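Local coordinates for protein 6-phosphogluconolactonase (Trypanosoma cruzi, PDB 6VYE) that probably catalyses the hydrolysis of 6-phosphogluconolactone to 6-phosphogluconate, the second step of the oxidative pentose phosphate pathway, at residues F79-E84 with D136-K141; L146-V151 with E157-D162; L209-I214 with S247-N252. All coordinates share one frame; numbering follows the deposited sequence.

Contact 1 (F79-E84 with D136-K141)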
loop_
_atom_site.group_PDB
_atom_site.type_symbol
_atom_site.label_atom_id
_atom_site.label_comp_id
_atom_site.label_asym_id
_atom_site.label_seq_id
_atom_site.Cartn_x
_atom_site.Cartn_y
_atom_site.Cartn_z
ATOM N N PHE A 79 6.362 -0.329 -10.643
ATOM C CA PHE A 79 6.089 -1.009 -9.368
ATOM C C PHE A 79 7.016 -0.433 -8.295
ATOM O O PHE A 79 8.250 -0.612 -8.383
ATOM C CB PHE A 79 6.255 -2.522 -9.545
ATOM C CG PHE A 79 5.255 -3.164 -10.483
ATOM C CD1 PHE A 79 4.016 -3.557 -10.011
ATOM C CD2 PHE A 79 5.582 -3.417 -11.810
ATOM C CE1 PHE A 79 3.086 -4.138 -10.858
ATOM C CE2 PHE A 79 4.656 -4.004 -12.665
ATOM C CZ PHE A 79 3.436 -4.420 -12.163
ATOM N N PHE A 80 6.406 0.179 -7.296
ATOM C CA PHE A 80 7.032 0.671 -6.042
ATOM C C PHE A 80 6.454 -0.136 -4.882
ATOM O O PHE A 80 5.548 -0.910 -5.099
ATOM C CB PHE A 80 6.708 2.149 -5.857
ATOM C CG PHE A 80 7.280 3.070 -6.906
ATOM C CD1 PHE A 80 6.657 3.234 -8.137
ATOM C CD2 PHE A 80 8.424 3.812 -6.653
ATOM C CE1 PHE A 80 7.174 4.090 -9.103
ATOM C CE2 PHE A 80 8.960 4.646 -7.630
ATOM C CZ PHE A 80 8.340 4.772 -8.861
ATOM N N PHE A 81 6.964 0.064 -3.682
ATOM C CA PHE A 81 6.491 -0.638 -2.467
ATOM C C PHE A 81 5.959 0.391 -1.487
ATOM O O PHE A 81 6.637 1.410 -1.281
ATOM C CB PHE A 81 7.608 -1.510 -1.903
ATOM C CG PHE A 81 7.925 -2.651 -2.824
ATOM C CD1 PHE A 81 7.286 -3.873 -2.672
ATOM C CD2 PHE A 81 8.753 -2.449 -3.916
ATOM C CE1 PHE A 81 7.550 -4.908 -3.553
ATOM C CE2 PHE A 81 8.973 -3.475 -4.827
ATOM C CZ PHE A 81 8.385 -4.709 -4.625
ATOM N N GLY A 82 4.752 0.136 -0.983
ATOM C CA GLY A 82 4.135 0.964 0.063
ATOM C C GLY A 82 4.896 0.804 1.362
ATOM O O GLY A 82 4.879 1.702 2.157
ATOM N N ASP A 83 5.471 -0.375 1.572
ATOM C CA ASP A 83 6.392 -0.656 2.690
ATOM C C ASP A 83 7.305 -1.827 2.322
ATOM O O ASP A 83 7.033 -2.589 1.337
ATOM C CB ASP A 83 5.644 -0.904 4.009
ATOM C CG ASP A 83 4.868 -2.196 4.071
ATOM O OD1 ASP A 83 4.427 -2.679 2.995
ATOM O OD2 ASP A 83 4.691 -2.704 5.211
ATOM N N GLU A 84 8.359 -1.940 3.118
ATOM C CA GLU A 84 9.359 -3.016 3.005
ATOM C C GLU A 84 9.950 -3.258 4.392
ATOM O O GLU A 84 10.243 -2.268 5.078
ATOM C CB GLU A 84 10.467 -2.631 2.022
ATOM C CG GLU A 84 11.433 -3.777 1.764
ATOM C CD GLU A 84 10.750 -5.059 1.286
ATOM O OE1 GLU A 84 10.140 -5.787 2.148
ATOM O OE2 GLU A 84 10.803 -5.321 0.068
ATOM N N ASP A 136 14.843 7.877 3.450
ATOM C CA ASP A 136 15.310 9.097 2.744
ATOM C C ASP A 136 15.804 8.702 1.345
ATOM O O ASP A 136 15.562 9.469 0.390
ATOM C CB ASP A 136 16.397 9.845 3.513
ATOM C CG ASP A 136 15.977 10.403 4.869
ATOM O OD1 ASP A 136 14.751 10.461 5.157
ATOM O OD2 ASP A 136 16.892 10.796 5.651
ATOM N N ALA A 137 16.501 7.576 1.227
ATOM C CA ALA A 137 17.038 7.097 -0.069
ATOM C C ALA A 137 15.856 6.730 -0.983
ATOM O O ALA A 137 15.888 7.145 -2.152
ATOM C CB ALA A 137 17.983 5.941 0.134
ATOM N N TYR A 138 14.810 6.078 -0.449
ATOM C CA TYR A 138 13.631 5.689 -1.256
ATOM C C TYR A 138 12.849 6.937 -1.649
ATOM O O TYR A 138 12.429 7.036 -2.810
ATOM C CB TYR A 138 12.785 4.647 -0.533
ATOM C CG TYR A 138 11.896 3.846 -1.439
ATOM C CD1 TYR A 138 12.427 3.158 -2.510
ATOM C CD2 TYR A 138 10.545 3.715 -1.190
ATOM C CE1 TYR A 138 11.631 2.389 -3.340
ATOM C CE2 TYR A 138 9.732 2.946 -2.010
ATOM C CZ TYR A 138 10.275 2.292 -3.094
ATOM O OH TYR A 138 9.504 1.534 -3.928
ATOM N N GLU A 139 12.674 7.888 -0.742
ATOM C CA GLU A 139 12.035 9.194 -1.078
ATOM C C GLU A 139 12.730 9.838 -2.296
ATOM O O GLU A 139 12.005 10.298 -3.233
ATOM C CB GLU A 139 12.037 10.137 0.124
ATOM C CG GLU A 139 11.114 11.332 -0.058
ATOM C CD GLU A 139 10.470 11.894 1.216
ATOM O OE1 GLU A 139 10.458 11.209 2.280
ATOM O OE2 GLU A 139 9.933 13.012 1.141
ATOM N N LYS A 140 14.067 9.872 -2.322
ATOM C CA LYS A 140 14.824 10.527 -3.427
ATOM C C LYS A 140 14.566 9.744 -4.725
ATOM O O LYS A 140 14.359 10.361 -5.766
ATOM C CB LYS A 140 16.320 10.613 -3.113
ATOM C CG LYS A 140 16.703 11.482 -1.917
ATOM C CD LYS A 140 18.132 11.155 -1.404
ATOM C CE LYS A 140 18.364 11.396 0.085
ATOM N NZ LYS A 140 19.082 10.266 0.742
ATOM N N LYS A 141 14.520 8.420 -4.646
ATOM C CA LYS A 141 14.294 7.541 -5.813
ATOM C C LYS A 141 12.898 7.846 -6.379
ATOM O O LYS A 141 12.794 8.110 -7.570
ATOM C CB LYS A 141 14.498 6.090 -5.366
ATOM C CG LYS A 141 14.774 5.100 -6.485
ATOM C CD LYS A 141 14.923 3.671 -6.025
ATOM C CE LYS A 141 16.328 3.275 -5.655
ATOM N NZ LYS A 141 16.304 1.992 -4.911
#
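Phe80 on strand 77-85 faces Tyr138 on helix 128-146 with their CA atoms 9.6 Å apart, a separation that Tyr138 bridges from the helix side. This is helix-on-sheet packing in the alpha/beta fold of the glucosamine-6-phosphate isomerase/6-phosphogluconolactonase family: the strand belongs to the central mixed sheet and the helix lies against it. With chi1 of Tyr138 at -159°, CG stands opposite the backbone N, and the ring projects from the helix toward the strand and brings OH onto its backbone. There Phe81 N donates to Tyr138 OH over 2.9 Å, with an N-H...O angle of 157°. Two partners hold this buried hydroxyl, Phe81 N giving to it and Val113 O, in a neighbouring loop, taking from it.

The two phenylalanines meet the phenol at their rims. Tyr138 OH lies near the plane of both rings, at the edge of each, 3.7 Å from Phe80 CD2 and 4.1 Å from Phe81 CD2. The tyrosine ring also offers an edge, with CE2 3.5 Å from Phe81 O. Helix 95-104 packs on Phe81, while Ile142 and Leu145 of the tyrosine's own helix pack on Phe80. At the very end of the phenol, Tyr138 OH comes within 3.4 Å of Phe80 CA.

Contact 2 (L146-V151 with E157-D162)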
loop_
_atom_site.group_PDB
_atom_site.type_symbol
_atom_site.label_atom_id
_atom_site.label_comp_id
_atom_site.label_asym_id
_atom_site.label_seq_id
_atom_site.Cartn_x
_atom_site.Cartn_y
_atom_site.Cartn_z
ATOM N N LEU A 146 9.106 9.917 -10.422
ATOM C CA LEU A 146 7.708 10.414 -10.544
ATOM C C LEU A 146 7.668 11.938 -10.568
ATOM O O LEU A 146 6.640 12.469 -11.009
ATOM C CB LEU A 146 6.863 9.914 -9.368
ATOM C CG LEU A 146 6.783 8.398 -9.179
ATOM C CD1 LEU A 146 5.638 8.082 -8.269
ATOM C CD2 LEU A 146 6.624 7.662 -10.501
ATOM N N GLY A 147 8.705 12.600 -10.045
ATOM C CA GLY A 147 8.612 14.023 -9.696
ATOM C C GLY A 147 7.674 14.218 -8.520
ATOM O O GLY A 147 7.103 13.223 -8.001
ATOM N N THR A 148 7.525 15.466 -8.095
ATOM C CA THR A 148 6.800 15.841 -6.863
ATOM C C THR A 148 5.966 17.077 -7.177
ATOM O O THR A 148 6.209 17.682 -8.247
ATOM C CB THR A 148 7.778 16.053 -5.694
ATOM O OG1 THR A 148 8.649 17.118 -6.046
ATOM C CG2 THR A 148 8.636 14.854 -5.364
ATOM N N GLN A 149 5.013 17.410 -6.302
ATOM C CA GLN A 149 4.232 18.666 -6.406
ATOM C C GLN A 149 3.836 19.159 -5.015
ATOM O O GLN A 149 3.789 18.326 -4.074
ATOM C CB GLN A 149 3.029 18.490 -7.324
ATOM C CG GLN A 149 2.143 17.311 -6.979
ATOM C CD GLN A 149 1.088 17.141 -8.048
ATOM O OE1 GLN A 149 -0.105 17.347 -7.822
ATOM N NE2 GLN A 149 1.531 16.787 -9.245
ATOM N N LYS A 150 3.688 20.488 -4.916
ATOM C CA LYS A 150 3.060 21.232 -3.799
ATOM C C LYS A 150 1.620 20.743 -3.670
ATOM O O LYS A 150 0.934 20.602 -4.711
ATOM C CB LYS A 150 3.094 22.744 -4.054
ATOM C CG LYS A 150 4.322 23.472 -3.525
ATOM C CD LYS A 150 4.250 23.777 -2.034
ATOM C CE LYS A 150 5.295 24.775 -1.574
ATOM N NZ LYS A 150 6.639 24.460 -2.117
ATOM N N VAL A 151 1.221 20.446 -2.434
ATOM C CA VAL A 151 -0.100 19.867 -2.064
ATOM C C VAL A 151 -0.519 20.513 -0.735
ATOM O O VAL A 151 0.369 20.734 0.126
ATOM C CB VAL A 151 -0.029 18.323 -1.984
ATOM C CG1 VAL A 151 0.265 17.684 -3.342
ATOM C CG2 VAL A 151 0.990 17.833 -0.951
ATOM N N GLU A 157 6.767 18.946 -0.839
ATOM C CA GLU A 157 6.492 18.455 -2.212
ATOM C C GLU A 157 6.368 16.928 -2.152
ATOM O O GLU A 157 7.230 16.238 -1.611
ATOM C CB GLU A 157 7.555 18.957 -3.186
ATOM C CG GLU A 157 6.960 19.782 -4.302
ATOM C CD GLU A 157 7.925 20.689 -5.033
ATOM O OE1 GLU A 157 8.440 21.626 -4.396
ATOM O OE2 GLU A 157 8.138 20.461 -6.239
ATOM N N ILE A 158 5.268 16.426 -2.669
ATOM C CA ILE A 158 4.868 15.016 -2.486
ATOM C C ILE A 158 4.771 14.425 -3.888
ATOM O O ILE A 158 4.295 15.071 -4.822
ATOM C CB ILE A 158 3.568 14.960 -1.646
ATOM C CG1 ILE A 158 3.777 15.589 -0.265
ATOM C CG2 ILE A 158 3.032 13.546 -1.502
ATOM C CD1 ILE A 158 4.782 14.850 0.592
ATOM N N PRO A 159 5.290 13.200 -4.086
ATOM C CA PRO A 159 4.991 12.450 -5.293
ATOM C C PRO A 159 3.514 12.051 -5.247
ATOM O O PRO A 159 2.965 11.850 -4.188
ATOM C CB PRO A 159 5.956 11.263 -5.238
ATOM C CG PRO A 159 6.163 11.057 -3.756
ATOM C CD PRO A 159 6.099 12.441 -3.126
ATOM N N VAL A 160 2.890 12.007 -6.415
ATOM C CA VAL A 160 1.461 11.664 -6.577
ATOM C C VAL A 160 1.443 10.304 -7.261
ATOM O O VAL A 160 1.807 10.225 -8.426
ATOM C CB VAL A 160 0.698 12.757 -7.342
ATOM C CG1 VAL A 160 -0.727 12.346 -7.681
ATOM C CG2 VAL A 160 0.675 14.048 -6.541
ATOM N N PHE A 161 1.183 9.259 -6.488
ATOM C CA PHE A 161 1.034 7.866 -6.994
ATOM C C PHE A 161 -0.292 7.753 -7.751
ATOM O O PHE A 161 -1.288 8.392 -7.379
ATOM C CB PHE A 161 1.154 6.868 -5.852
ATOM C CG PHE A 161 2.574 6.518 -5.485
ATOM C CD1 PHE A 161 3.240 5.518 -6.148
ATOM C CD2 PHE A 161 3.242 7.193 -4.477
ATOM C CE1 PHE A 161 4.513 5.152 -5.762
ATOM C CE2 PHE A 161 4.525 6.849 -4.110
ATOM C CZ PHE A 161 5.186 5.875 -4.798
ATOM N N ASP A 162 -0.271 7.045 -8.875
ATOM C CA ASP A 162 -1.501 6.690 -9.608
ATOM C C ASP A 162 -2.303 5.675 -8.767
ATOM O O ASP A 162 -3.510 5.882 -8.608
ATOM C CB ASP A 162 -1.145 6.115 -10.984
ATOM C CG ASP A 162 -0.558 7.151 -11.907
ATOM O OD1 ASP A 162 -1.252 8.202 -12.136
ATOM O OD2 ASP A 162 0.604 6.956 -12.320
HETATM O O HOH W 1 4.240 13.134 -8.580
#
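Leu146 pushes its CD1 methyl onto one face of the Phe161 ring, 4.1 Å from the centroid and 13° off the ring normal, a CH-pi contact set toward the rim. The same methyl lies near Pro159 CB. Next along the chain, Gly147 takes a positive phi as the helix ends. Its O accepts a hydrogen bond from a water, which itself accepts one from Val160 N. The Thr148 CG2 methyl rests against the proline ring, 4.2 Å from Pro159 CD.

From here the two segments form a short, weakly bonded beta hairpin. Gln149 and Ile158 are its antiparallel hydrogen-bonded pair, Gln149 N to Ile158 O at 2.9 Å and Ile158 N to Gln149 O at 2.8 Å.

Around this pair the side chains interlock. Gln149 has CG wedged between its N and carbonyl carbon (chi1 53°), and the extended arm runs past the Val160 CG2 methyl, which sits against CG and CD (CD 3.5 Å). The Val151 and Ile158 side chains cross at about a right angle, CG2 of the first 3.6 Å from CG1 of the second. Glu157 lays its CG against the peptide joining Gln149 and Lys150, reaching within 3.3 Å of Gln149 C. Beyond it the carboxylate receives a weak hydrogen bond from Thr148 OG1 to Glu157 OE2, 3.4 Å long.

Contact 3 (L209-I214 with S247-N252)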
loop_
_atom_site.group_PDB
_atom_site.type_symbol
_atom_site.label_atom_id
_atom_site.label_comp_id
_atom_site.label_asym_id
_atom_site.label_seq_id
_atom_site.Cartn_x
_atom_site.Cartn_y
_atom_site.Cartn_z
ATOM N N LEU A 209 5.498 4.292 3.147
ATOM C CA LEU A 209 4.833 5.518 2.688
ATOM C C LEU A 209 4.024 6.058 3.865
ATOM O O LEU A 209 3.609 5.264 4.782
ATOM C CB LEU A 209 3.927 5.242 1.479
ATOM C CG LEU A 209 4.620 4.696 0.224
ATOM C CD1 LEU A 209 3.577 4.546 -0.884
ATOM C CD2 LEU A 209 5.789 5.565 -0.240
ATOM N N THR A 210 3.829 7.370 3.829
ATOM C CA THR A 210 3.219 8.120 4.934
ATOM C C THR A 210 1.748 8.331 4.609
ATOM O O THR A 210 1.310 8.179 3.464
ATOM C CB THR A 210 3.999 9.421 5.136
ATOM O OG1 THR A 210 3.934 10.168 3.914
ATOM C CG2 THR A 210 5.425 9.138 5.547
ATOM N N PRO A 211 0.941 8.724 5.606
ATOM C CA PRO A 211 -0.439 9.128 5.323
ATOM C C PRO A 211 -0.519 10.210 4.227
ATOM O O PRO A 211 -1.331 10.084 3.336
ATOM C CB PRO A 211 -0.956 9.552 6.711
ATOM C CG PRO A 211 -0.119 8.746 7.671
ATOM C CD PRO A 211 1.267 8.733 7.039
ATOM N N ILE A 212 0.298 11.261 4.273
ATOM C CA ILE A 212 0.163 12.390 3.299
ATOM C C ILE A 212 0.338 11.838 1.867
ATOM O O ILE A 212 -0.361 12.290 0.980
ATOM C CB ILE A 212 1.095 13.575 3.613
ATOM C CG1 ILE A 212 0.770 14.805 2.763
ATOM C CG2 ILE A 212 2.558 13.208 3.480
ATOM C CD1 ILE A 212 -0.697 15.279 2.870
ATOM N N THR A 213 1.191 10.851 1.664
ATOM C CA THR A 213 1.417 10.234 0.340
ATOM C C THR A 213 0.177 9.478 -0.117
ATOM O O THR A 213 -0.152 9.636 -1.261
ATOM C CB THR A 213 2.616 9.285 0.304
ATOM O OG1 THR A 213 3.765 10.022 0.705
ATOM C CG2 THR A 213 2.835 8.744 -1.092
ATOM N N ILE A 214 -0.426 8.659 0.754
ATOM C CA ILE A 214 -1.632 7.857 0.438
ATOM C C ILE A 214 -2.807 8.817 0.198
ATOM O O ILE A 214 -3.614 8.618 -0.769
ATOM C CB ILE A 214 -1.910 6.825 1.556
ATOM C CG1 ILE A 214 -0.776 5.808 1.625
ATOM C CG2 ILE A 214 -3.267 6.154 1.365
ATOM C CD1 ILE A 214 -0.769 4.967 2.870
ATOM N N SER A 247 -5.475 3.635 10.715
ATOM C CA SER A 247 -5.958 3.736 9.309
ATOM C C SER A 247 -7.226 4.619 9.158
ATOM O O SER A 247 -7.728 4.777 8.017
ATOM C CB SER A 247 -6.136 2.347 8.758
ATOM O OG SER A 247 -7.162 1.672 9.499
ATOM N N ARG A 248 -7.734 5.199 10.244
ATOM C CA ARG A 248 -8.726 6.316 10.261
ATOM C C ARG A 248 -8.400 7.399 9.225
ATOM O O ARG A 248 -9.360 7.904 8.598
ATOM C CB ARG A 248 -8.766 6.976 11.644
ATOM C CG ARG A 248 -9.842 8.045 11.775
ATOM C CD ARG A 248 -11.243 7.477 11.819
ATOM N NE ARG A 248 -12.237 8.552 11.968
ATOM C CZ ARG A 248 -13.550 8.390 11.918
ATOM N NH1 ARG A 248 -14.070 7.181 11.825
ATOM N NH2 ARG A 248 -14.340 9.428 12.015
ATOM N N PHE A 249 -7.123 7.670 8.949
ATOM C CA PHE A 249 -6.665 8.751 8.030
ATOM C C PHE A 249 -7.194 8.499 6.608
ATOM O O PHE A 249 -7.354 9.465 5.904
ATOM C CB PHE A 249 -5.144 8.925 8.062
ATOM C CG PHE A 249 -4.363 7.838 7.369
ATOM C CD1 PHE A 249 -4.195 7.850 5.990
ATOM C CD2 PHE A 249 -3.800 6.801 8.085
ATOM C CE1 PHE A 249 -3.492 6.841 5.350
ATOM C CE2 PHE A 249 -3.073 5.804 7.448
ATOM C CZ PHE A 249 -2.946 5.818 6.078
ATOM N N LEU A 250 -7.447 7.251 6.191
ATOM C CA LEU A 250 -7.938 6.947 4.814
ATOM C C LEU A 250 -9.212 7.748 4.506
ATOM O O LEU A 250 -9.523 7.917 3.309
ATOM C CB LEU A 250 -8.197 5.447 4.673
ATOM C CG LEU A 250 -6.959 4.543 4.743
ATOM C CD1 LEU A 250 -7.365 3.095 4.763
ATOM C CD2 LEU A 250 -5.994 4.790 3.574
ATOM N N ARG A 251 -9.943 8.223 5.527
ATOM C CA ARG A 251 -11.164 9.050 5.309
ATOM C C ARG A 251 -10.766 10.364 4.629
ATOM O O ARG A 251 -11.625 10.974 4.011
ATOM C CB ARG A 251 -11.899 9.377 6.610
ATOM C CG ARG A 251 -12.499 8.162 7.299
ATOM C CD ARG A 251 -13.108 8.540 8.633
ATOM N NE ARG A 251 -14.238 9.441 8.480
ATOM C CZ ARG A 251 -15.512 9.057 8.368
ATOM N NH1 ARG A 251 -15.841 7.773 8.367
ATOM N NH2 ARG A 251 -16.462 9.971 8.242
ATOM N N ASN A 252 -9.528 10.800 4.794
ATOM C CA ASN A 252 -9.016 12.072 4.228
ATOM C C ASN A 252 -8.481 11.883 2.803
ATOM O O ASN A 252 -7.959 12.863 2.233
ATOM C CB ASN A 252 -7.911 12.630 5.122
ATOM C CG ASN A 252 -8.437 13.106 6.460
ATOM O OD1 ASN A 252 -7.742 12.963 7.466
ATOM N ND2 ASN A 252 -9.652 13.626 6.487
#
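The first turn of helix 211-215, which begins straight after strand 206-209 of the central sheet, packs here against a 3-10 segment in the connection between helix 230-237 and strand 256-262. Pro211 and Phe249 make the main contact. The proline sets its CB over one face of the aromatic ring, 3.8 Å from the Phe249 centroid and 14° off the ring normal, a CH-pi contact over the face. Pro211 CG stands nearly above the ring centre, a little toward CD2 and CE2, while CB is displaced toward CD1. Phe249 has its CG between the backbone N and the carbonyl carbon (chi1 73°), and this carries the ring across to the proline. On the opposite face lies Leu250 CG, from the phenylalanine's own segment, so the ring is sandwiched between aliphatic groups.

Ile214, one turn on from Pro211, closes the edge of that ring: its CD1 stands near the ring plane, 4.0 Å from Phe249 CZ. The isoleucine's other branch turns to the leucine, Ile214 CG2 packing on Leu250 CD2 at 3.8 Å. Ile214 at the ring's edge and Leu250 on its far face thus meet each other, and both touch Leu166 on strand 163-167, which places the contact against the sheet.

In this alpha/beta fold, the helix start is held by polar bonds. Thr210 stands at the N-cap position, and its OG1 is hydrogen-bonded to Arg189 O, while Thr213 OG1 bonds to Ala190 O. Across the contact, the 3-10 segment is tied to the residues that follow helix 230-237: Arg251 NH2 forms a salt bridge with Asp239 OD1, and Arg248 NH2 bonds to Asp239 O. The Arg251 side chain passes over the Arg248 guanidinium, its CD 3.3 Å above that plane.

The three contacts follow one another along the chain, each closing before the next opens, and their centres lie about 13 to 16 Å apart. Contacts 1 and 2 are joined through helix 128-146, which runs into the hairpin, and they touch where the Phe80 and Phe161 rings meet edge-to-face, Phe80 CG 3.6 Å from Phe161 CE1. Contacts 1 and 3 share the central sheet: strands 77-85 and 206-209 are antiparallel neighbours, with a probable hydrogen bond between Gly82 O and Leu209 N. Contact 2 reaches contact 3 through Phe161 CD2 and Thr213 CG2, 3.7 Å apart. Phe161 therefore packs against both other contacts, making the hairpin's exit part of the core of one alpha/beta fold.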